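Local structure of pyruvate kinase (4DRS) at residues 72-77 against 107-112; 230-235 against 264-269. The protein probably catalyses the last step of glycolysis, the transfer of a phosphate from phosphoenolpyruvate to ADP to give pyruvate and ATP. All coordinates share one frame; numbering follows the deposited sequence.

Contact 1 of 2, residues 72-77 against 107-112; sequences VARLNF and MLDTKG. With ACT (acetate ion), chain G.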
ATOM      1  N   VAL A  72      16.401 -12.408 -32.668  1.00 34.06           N
ATOM      2  CA  VAL A  72      15.951 -13.659 -33.269  1.00 33.35           C
ATOM      3  C   VAL A  72      15.576 -13.421 -34.735  1.00 33.48           C
ATOM      4  O   VAL A  72      14.893 -12.443 -35.058  1.00 33.57           O
ATOM      5  CB  VAL A  72      14.725 -14.235 -32.518  1.00 32.61           C
ATOM      6  CG1 VAL A  72      14.193 -15.483 -33.207  1.00 32.25           C
ATOM      7  CG2 VAL A  72      15.061 -14.538 -31.067  1.00 32.92           C
ATOM      8  N   ALA A  73      16.031 -14.314 -35.612  1.00 33.23           N
ATOM      9  CA  ALA A  73      15.610 -14.307 -37.010  1.00 34.11           C
ATOM     10  C   ALA A  73      14.497 -15.332 -37.227  1.00 34.47           C
ATOM     11  O   ALA A  73      14.612 -16.487 -36.802  1.00 34.63           O
ATOM     12  CB  ALA A  73      16.790 -14.588 -37.928  1.00 33.72           C
ATOM     13  N   ARG A  74      13.421 -14.896 -37.882  1.00 34.69           N
ATOM     14  CA  ARG A  74      12.250 -15.735 -38.126  1.00 34.89           C
ATOM     15  C   ARG A  74      12.091 -16.084 -39.596  1.00 35.44           C
ATOM     16  O   ARG A  74      12.188 -15.220 -40.472  1.00 35.46           O
ATOM     17  CB  ARG A  74      10.989 -15.035 -37.624  1.00 35.38           C
ATOM     18  CG  ARG A  74       9.671 -15.731 -37.936  1.00 35.56           C
ATOM     19  CD  ARG A  74       8.524 -14.909 -37.373  1.00 36.32           C
ATOM     20  NE  ARG A  74       7.216 -15.357 -37.834  1.00 37.63           N
ATOM     21  CZ  ARG A  74       6.525 -14.797 -38.822  1.00 38.72           C
ATOM     22  NH1 ARG A  74       7.005 -13.753 -39.484  1.00 39.06           N
ATOM     23  NH2 ARG A  74       5.340 -15.288 -39.155  1.00 39.57           N
ATOM     24  N   LEU A  75      11.844 -17.364 -39.846  1.00 36.26           N
ATOM     25  CA  LEU A  75      11.606 -17.872 -41.181  1.00 37.32           C
ATOM     26  C   LEU A  75      10.149 -18.257 -41.278  1.00 38.36           C
ATOM     27  O   LEU A  75       9.706 -19.212 -40.636  1.00 39.06           O
ATOM     28  CB  LEU A  75      12.495 -19.087 -41.459  1.00 38.02           C
ATOM     29  CG  LEU A  75      14.005 -18.926 -41.266  1.00 38.77           C
ATOM     30  CD1 LEU A  75      14.746 -20.185 -41.692  1.00 39.73           C
ATOM     31  CD2 LEU A  75      14.524 -17.720 -42.028  1.00 39.03           C
ATOM     32  N   ASN A  76       9.397 -17.493 -42.062  1.00 39.36           N
ATOM     33  CA  ASN A  76       7.991 -17.780 -42.292  1.00 39.41           C
ATOM     34  C   ASN A  76       7.830 -18.877 -43.338  1.00 40.13           C
ATOM     35  O   ASN A  76       7.993 -18.633 -44.532  1.00 41.54           O
ATOM     36  CB  ASN A  76       7.256 -16.511 -42.728  1.00 40.03           C
ATOM     37  CG  ASN A  76       5.748 -16.676 -42.712  1.00 40.23           C
ATOM     38  OD1 ASN A  76       5.232 -17.792 -42.621  1.00 40.46           O
ATOM     39  ND2 ASN A  76       5.032 -15.561 -42.807  1.00 40.54           N
ATOM     40  N   PHE A  77       7.499 -20.084 -42.890  1.00 40.45           N
ATOM     41  CA  PHE A  77       7.372 -21.226 -43.805  1.00 40.86           C
ATOM     42  C   PHE A  77       6.044 -21.257 -44.574  1.00 42.14           C
ATOM     43  O   PHE A  77       5.715 -22.246 -45.228  1.00 42.71           O
ATOM     44  CB  PHE A  77       7.668 -22.548 -43.082  1.00 39.77           C
ATOM     45  CG  PHE A  77       9.125 -22.956 -43.132  1.00 39.01           C
ATOM     46  CD1 PHE A  77       9.491 -24.212 -43.608  1.00 39.20           C
ATOM     47  CD2 PHE A  77      10.132 -22.083 -42.715  1.00 37.91           C
ATOM     48  CE1 PHE A  77      10.826 -24.594 -43.660  1.00 39.43           C
ATOM     49  CE2 PHE A  77      11.469 -22.456 -42.771  1.00 38.08           C
ATOM     50  CZ  PHE A  77      11.818 -23.714 -43.240  1.00 38.85           C
ATOM     51  N   MET A 107      14.167 -18.980 -35.541  1.00 34.65           N
ATOM     52  CA  MET A 107      12.786 -19.409 -35.342  1.00 34.46           C
ATOM     53  C   MET A 107      12.156 -19.882 -36.658  1.00 34.67           C
ATOM     54  O   MET A 107      12.190 -19.176 -37.671  1.00 33.66           O
ATOM     55  CB  MET A 107      11.962 -18.250 -34.757  1.00 34.37           C
ATOM     56  CG  MET A 107      10.444 -18.444 -34.767  1.00 35.15           C
ATOM     57  SD  MET A 107       9.519 -17.002 -34.172  1.00 36.74           S
ATOM     58  CE  MET A 107       9.744 -17.128 -32.398  1.00 34.96           C
ATOM     59  N   LEU A 108      11.579 -21.080 -36.624  1.00 34.86           N
ATOM     60  CA  LEU A 108      10.768 -21.574 -37.723  1.00 35.21           C
ATOM     61  C   LEU A 108       9.292 -21.367 -37.367  1.00 35.69           C
ATOM     62  O   LEU A 108       8.816 -21.835 -36.329  1.00 34.58           O
ATOM     63  CB  LEU A 108      11.092 -23.045 -38.007  1.00 35.25           C
ATOM     64  CG  LEU A 108      10.364 -23.786 -39.137  1.00 35.88           C
ATOM     65  CD1 LEU A 108      11.227 -24.913 -39.683  1.00 35.81           C
ATOM     66  CD2 LEU A 108       9.019 -24.325 -38.663  1.00 35.64           C
ATOM     67  N   ASP A 109       8.592 -20.637 -38.228  1.00 37.09           N
ATOM     68  CA  ASP A 109       7.173 -20.334 -38.052  1.00 38.55           C
ATOM     69  C   ASP A 109       6.419 -21.206 -39.047  1.00 39.32           C
ATOM     70  O   ASP A 109       6.579 -21.039 -40.259  1.00 39.82           O
ATOM     71  CB  ASP A 109       6.922 -18.842 -38.331  1.00 39.09           C
ATOM     72  CG  ASP A 109       5.508 -18.390 -37.971  1.00 40.51           C
ATOM     73  OD1 ASP A 109       4.515 -19.060 -38.344  1.00 41.62           O
ATOM     74  OD2 ASP A 109       5.389 -17.326 -37.325  1.00 40.99           O
ATOM     75  N   THR A 110       5.621 -22.145 -38.541  1.00 39.54           N
ATOM     76  CA  THR A 110       4.951 -23.125 -39.404  1.00 41.42           C
ATOM     77  C   THR A 110       3.890 -22.484 -40.281  1.00 41.96           C
ATOM     78  O   THR A 110       3.264 -21.498 -39.894  1.00 41.25           O
ATOM     79  CB  THR A 110       4.296 -24.285 -38.614  1.00 41.23           C
ATOM     80  OG1 THR A 110       3.280 -23.768 -37.745  1.00 40.57           O
ATOM     81  CG2 THR A 110       5.341 -25.049 -37.798  1.00 41.23           C
ATOM     82  N   LYS A 111       3.710 -23.056 -41.467  1.00 44.45           N
ATOM     83  CA  LYS A 111       2.641 -22.669 -42.379  1.00 46.46           C
ATOM     84  C   LYS A 111       1.270 -22.866 -41.717  1.00 45.82           C
ATOM     85  O   LYS A 111       0.420 -21.982 -41.772  1.00 45.93           O
ATOM     86  CB  LYS A 111       2.742 -23.481 -43.675  1.00 48.81           C
ATOM     87  CG  LYS A 111       1.743 -23.085 -44.747  1.00 52.16           C
ATOM     88  CD  LYS A 111       1.954 -23.887 -46.020  1.00 55.26           C
ATOM     89  CE  LYS A 111       0.953 -23.484 -47.093  1.00 57.37           C
ATOM     90  NZ  LYS A 111       1.352 -24.008 -48.430  1.00 60.62           N
ATOM     91  N   GLY A 112       1.067 -24.021 -41.090  1.00 45.19           N
ATOM     92  CA  GLY A 112      -0.178 -24.309 -40.394  1.00 46.83           C
ATOM     93  C   GLY A 112      -1.384 -24.486 -41.309  1.00 48.79           C
ATOM     94  O   GLY A 112      -1.239 -24.580 -42.532  1.00 48.53           O
TER
HETATM   95  C   ACT G 605       5.670 -12.066 -42.903  1.00 67.15           C
HETATM   96  O   ACT G 605       4.852 -12.730 -42.233  1.00 68.66           O
HETATM   97  OXT ACT G 605       5.831 -10.848 -42.705  1.00 66.48           O
HETATM   98  CH3 ACT G 605       6.490 -12.732 -43.973  1.00 64.98           C
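Asp109 OD2 is gripped by two nitrogens of Arg74, NE at 2.7 Å and NH2 at 2.7 Å. The contact joins two neighbouring parallel strands of the pyruvate kinase TIM barrel, at a beta-alpha-beta step that crosses over through helix 82-97. Both nitrogens reach OD2 from the same face of the carboxylate, whose plane stands 77° from the guanidinium. Arg74 gets there with its chain extended from CG to NE, CG lying anti to the backbone N (chi1 174°). Its CG and CD run over Met107 SD, with CD 4.0 Å from the sulfur. Asp109 OD1 forms a salt bridge with Lys270 NZ. Arg74 NH1 hydrogen-bonds to Thr51 OG1. Arg74 and Asn76 are ADP-binding residues, although no ADP is bound here. Asn76 ND2 makes a weak hydrogen bond to an acetate and a hydrogen bond to a glycerol, both probably from the crystallisation liquor. Its OD1 accepts from Ser78 N.

Backbone bonds alternate, such as Leu75 N to Met107 O at 2.9 Å. Leu75 and Leu108 point to the other, helix-facing side. Phe77 N donates to Asp109 O, and Leu108 CD1 sits over one face of the Phe77 ring, 3.9 Å from its centroid.

Contact 2 of 2, residues 230-235 against 264-269; sequences LDFIAL and SIKIIS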
ATOM      1  N   LEU A 230      17.508 -25.759 -35.082  1.00 34.11           N
ATOM      2  CA  LEU A 230      16.918 -24.448 -34.828  1.00 34.01           C
ATOM      3  C   LEU A 230      16.511 -24.285 -33.355  1.00 33.52           C
ATOM      4  O   LEU A 230      16.514 -25.249 -32.595  1.00 33.03           O
ATOM      5  CB  LEU A 230      15.747 -24.174 -35.786  1.00 33.60           C
ATOM      6  CG  LEU A 230      16.101 -23.533 -37.143  1.00 33.98           C
ATOM      7  CD1 LEU A 230      16.999 -24.424 -37.988  1.00 34.09           C
ATOM      8  CD2 LEU A 230      14.850 -23.159 -37.923  1.00 33.60           C
ATOM      9  N   ASP A 231      16.170 -23.065 -32.960  1.00 33.42           N
ATOM     10  CA  ASP A 231      15.941 -22.750 -31.551  1.00 33.66           C
ATOM     11  C   ASP A 231      14.477 -22.625 -31.140  1.00 33.47           C
ATOM     12  O   ASP A 231      14.126 -22.898 -29.982  1.00 34.07           O
ATOM     13  CB  ASP A 231      16.705 -21.484 -31.187  1.00 34.15           C
ATOM     14  CG  ASP A 231      18.133 -21.524 -31.675  1.00 34.73           C
ATOM     15  OD1 ASP A 231      18.922 -22.326 -31.124  1.00 35.16           O
ATOM     16  OD2 ASP A 231      18.461 -20.763 -32.615  1.00 34.72           O
ATOM     17  N   PHE A 232      13.627 -22.225 -32.078  1.00 32.86           N
ATOM     18  CA  PHE A 232      12.212 -22.028 -31.792  1.00 32.74           C
ATOM     19  C   PHE A 232      11.330 -22.566 -32.915  1.00 33.11           C
ATOM     20  O   PHE A 232      11.687 -22.487 -34.099  1.00 33.83           O
ATOM     21  CB  PHE A 232      11.902 -20.538 -31.564  1.00 32.68           C
ATOM     22  CG  PHE A 232      12.851 -19.855 -30.620  1.00 32.78           C
ATOM     23  CD1 PHE A 232      12.703 -19.987 -29.244  1.00 33.10           C
ATOM     24  CD2 PHE A 232      13.898 -19.086 -31.107  1.00 33.18           C
ATOM     25  CE1 PHE A 232      13.588 -19.366 -28.371  1.00 33.48           C
ATOM     26  CE2 PHE A 232      14.782 -18.459 -30.241  1.00 33.64           C
ATOM     27  CZ  PHE A 232      14.626 -18.596 -28.869  1.00 33.56           C
ATOM     28  N   ILE A 233      10.183 -23.112 -32.524  1.00 32.14           N
ATOM     29  CA  ILE A 233       9.118 -23.454 -33.448  1.00 32.59           C
ATOM     30  C   ILE A 233       7.911 -22.593 -33.078  1.00 32.49           C
ATOM     31  O   ILE A 233       7.303 -22.778 -32.019  1.00 32.32           O
ATOM     32  CB  ILE A 233       8.731 -24.956 -33.367  1.00 32.91           C
ATOM     33  CG1 ILE A 233       9.912 -25.851 -33.750  1.00 32.84           C
ATOM     34  CG2 ILE A 233       7.541 -25.251 -34.276  1.00 33.08           C
ATOM     35  CD1 ILE A 233       9.733 -27.312 -33.385  1.00 32.55           C
ATOM     36  N   ALA A 234       7.584 -21.635 -33.937  1.00 32.47           N
ATOM     37  CA  ALA A 234       6.377 -20.840 -33.767  1.00 32.43           C
ATOM     38  C   ALA A 234       5.238 -21.602 -34.421  1.00 32.77           C
ATOM     39  O   ALA A 234       5.140 -21.674 -35.647  1.00 33.68           O
ATOM     40  CB  ALA A 234       6.539 -19.455 -34.379  1.00 32.39           C
ATOM     41  N   LEU A 235       4.396 -22.193 -33.588  1.00 33.07           N
ATOM     42  CA  LEU A 235       3.338 -23.077 -34.048  1.00 34.41           C
ATOM     43  C   LEU A 235       2.088 -22.259 -34.384  1.00 35.02           C
ATOM     44  O   LEU A 235       1.446 -21.694 -33.489  1.00 35.51           O
ATOM     45  CB  LEU A 235       3.055 -24.114 -32.961  1.00 34.87           C
ATOM     46  CG  LEU A 235       2.705 -25.552 -33.321  1.00 36.45           C
ATOM     47  CD1 LEU A 235       3.788 -26.191 -34.179  1.00 36.79           C
ATOM     48  CD2 LEU A 235       2.486 -26.351 -32.040  1.00 36.80           C
ATOM     49  N   SER A 264      16.150 -29.619 -27.267  1.00 40.00           N
ATOM     50  CA  SER A 264      15.587 -28.679 -26.304  1.00 39.96           C
ATOM     51  C   SER A 264      14.967 -27.467 -27.020  1.00 38.76           C
ATOM     52  O   SER A 264      14.762 -26.414 -26.417  1.00 40.23           O
ATOM     53  CB  SER A 264      16.642 -28.262 -25.272  1.00 40.71           C
ATOM     54  OG  SER A 264      17.749 -27.640 -25.905  1.00 43.78           O
ATOM     55  N   ILE A 265      14.663 -27.636 -28.307  1.00 36.85           N
ATOM     56  CA  ILE A 265      13.987 -26.617 -29.111  1.00 35.46           C
ATOM     57  C   ILE A 265      12.671 -26.192 -28.450  1.00 35.02           C
ATOM     58  O   ILE A 265      11.921 -27.026 -27.949  1.00 33.98           O
ATOM     59  CB  ILE A 265      13.760 -27.096 -30.575  1.00 34.92           C
ATOM     60  CG1 ILE A 265      13.354 -25.921 -31.474  1.00 34.18           C
ATOM     61  CG2 ILE A 265      12.744 -28.243 -30.638  1.00 35.11           C
ATOM     62  CD1 ILE A 265      13.416 -26.211 -32.958  1.00 34.71           C
ATOM     63  N   LYS A 266      12.401 -24.888 -28.459  1.00 35.20           N
ATOM     64  CA  LYS A 266      11.272 -24.332 -27.717  1.00 34.95           C
ATOM     65  C   LYS A 266      10.023 -24.121 -28.561  1.00 34.18           C
ATOM     66  O   LYS A 266      10.088 -23.617 -29.681  1.00 34.05           O
ATOM     67  CB  LYS A 266      11.689 -23.047 -26.992  1.00 35.45           C
ATOM     68  CG  LYS A 266      12.484 -23.335 -25.733  1.00 36.22           C
ATOM     69  CD  LYS A 266      13.469 -22.229 -25.405  1.00 37.04           C
ATOM     70  CE  LYS A 266      14.617 -22.784 -24.570  1.00 37.85           C
ATOM     71  NZ  LYS A 266      15.418 -23.807 -25.313  1.00 37.86           N
ATOM     72  N   ILE A 267       8.890 -24.538 -28.007  1.00 33.92           N
ATOM     73  CA  ILE A 267       7.600 -24.421 -28.670  1.00 33.23           C
ATOM     74  C   ILE A 267       6.932 -23.119 -28.262  1.00 32.56           C
ATOM     75  O   ILE A 267       6.655 -22.887 -27.081  1.00 32.70           O
ATOM     76  CB  ILE A 267       6.673 -25.610 -28.330  1.00 33.59           C
ATOM     77  CG1 ILE A 267       7.314 -26.926 -28.783  1.00 33.91           C
ATOM     78  CG2 ILE A 267       5.298 -25.419 -28.964  1.00 33.12           C
ATOM     79  CD1 ILE A 267       6.619 -28.165 -28.249  1.00 34.25           C
ATOM     80  N   ILE A 268       6.686 -22.274 -29.252  1.00 31.89           N
ATOM     81  CA  ILE A 268       6.013 -21.007 -29.035  1.00 32.65           C
ATOM     82  C   ILE A 268       4.671 -21.070 -29.752  1.00 33.30           C
ATOM     83  O   ILE A 268       4.617 -21.123 -30.978  1.00 33.95           O
ATOM     84  CB  ILE A 268       6.882 -19.828 -29.527  1.00 33.07           C
ATOM     85  CG1 ILE A 268       8.214 -19.829 -28.765  1.00 33.26           C
ATOM     86  CG2 ILE A 268       6.152 -18.498 -29.359  1.00 32.11           C
ATOM     87  CD1 ILE A 268       9.251 -18.895 -29.336  1.00 35.61           C
ATOM     88  N   SER A 269       3.591 -21.112 -28.982  1.00 33.74           N
ATOM     89  CA  SER A 269       2.263 -21.250 -29.561  1.00 34.66           C
ATOM     90  C   SER A 269       1.693 -19.893 -29.943  1.00 35.30           C
ATOM     91  O   SER A 269       1.734 -18.947 -29.153  1.00 35.74           O
ATOM     92  CB  SER A 269       1.330 -21.977 -28.605  1.00 34.54           C
ATOM     93  OG  SER A 269       1.757 -23.313 -28.415  1.00 35.13           O
TER
HETATM   94  O   HOH W   1      15.826 -23.211 -27.851  1.00 44.06           O
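Phe232 lies alongside Lys266 on the inward side of the barrel wall, its CD1 3.9 Å from Lys266 CB. The same CD1 meets Ile268 CD1 at 3.6 Å, where the two side chains cross at a slant. These are adjacent parallel strands of the TIM barrel, joined by a beta-alpha-beta crossover through helix 241-252.

On the helix-facing side, Ile265 CD1 packs against Ile233 CG1 at 3.6 Å, the two chains at about a right angle. Ile265 CG1 is anti to the backbone N (chi1 -167°), and this turns its end over the backbone of Leu230, with CD1 3.3 Å from Leu230 O. Ala225 and Leu226 of helix 215-226 and Ile251 of helix 241-252 also touch Ile265.

Four backbone hydrogen bonds join the two segments. One of them runs from Lys266 N to Asp231 O. Asp231 O also accepts from a water, which in turn accepts from Lys266 NZ at 2.6 Å. The Lys266 chain bends at its last torsion (chi4 63°), and NZ donates to Ser264 O as well. The Asp231 carboxylate is held by Ile106 N and Arg461. Apolar side chains meet on both sides of the strand pair, and the charge of Lys266 is probably eased by backbone carbonyl oxygens, reached directly and through water, rather than by the Asp231 carboxylate.

Both contacts are buried and belong to one closed eight-stranded barrel. Each pairs consecutive parallel strands across a crossover helix. Contact 1 joins the second and third strands, and contact 2 the fourth and fifth. The strands 105-109 and 232-235 are themselves neighbours, so the four form a continuous part of the wall. Leu108 probably bonds through its backbone to both Phe232 and Ala234, and Met107 CE packs on Ile268 CD1. The two contacts differ in chemistry along the strands. Contact 1 carries a buried salt bridge toward the C-terminal strand ends, where ADP-binding residues gather. The side chains of contact 2 meet mainly through apolar packing, with its lysine and water at the N-terminal ends.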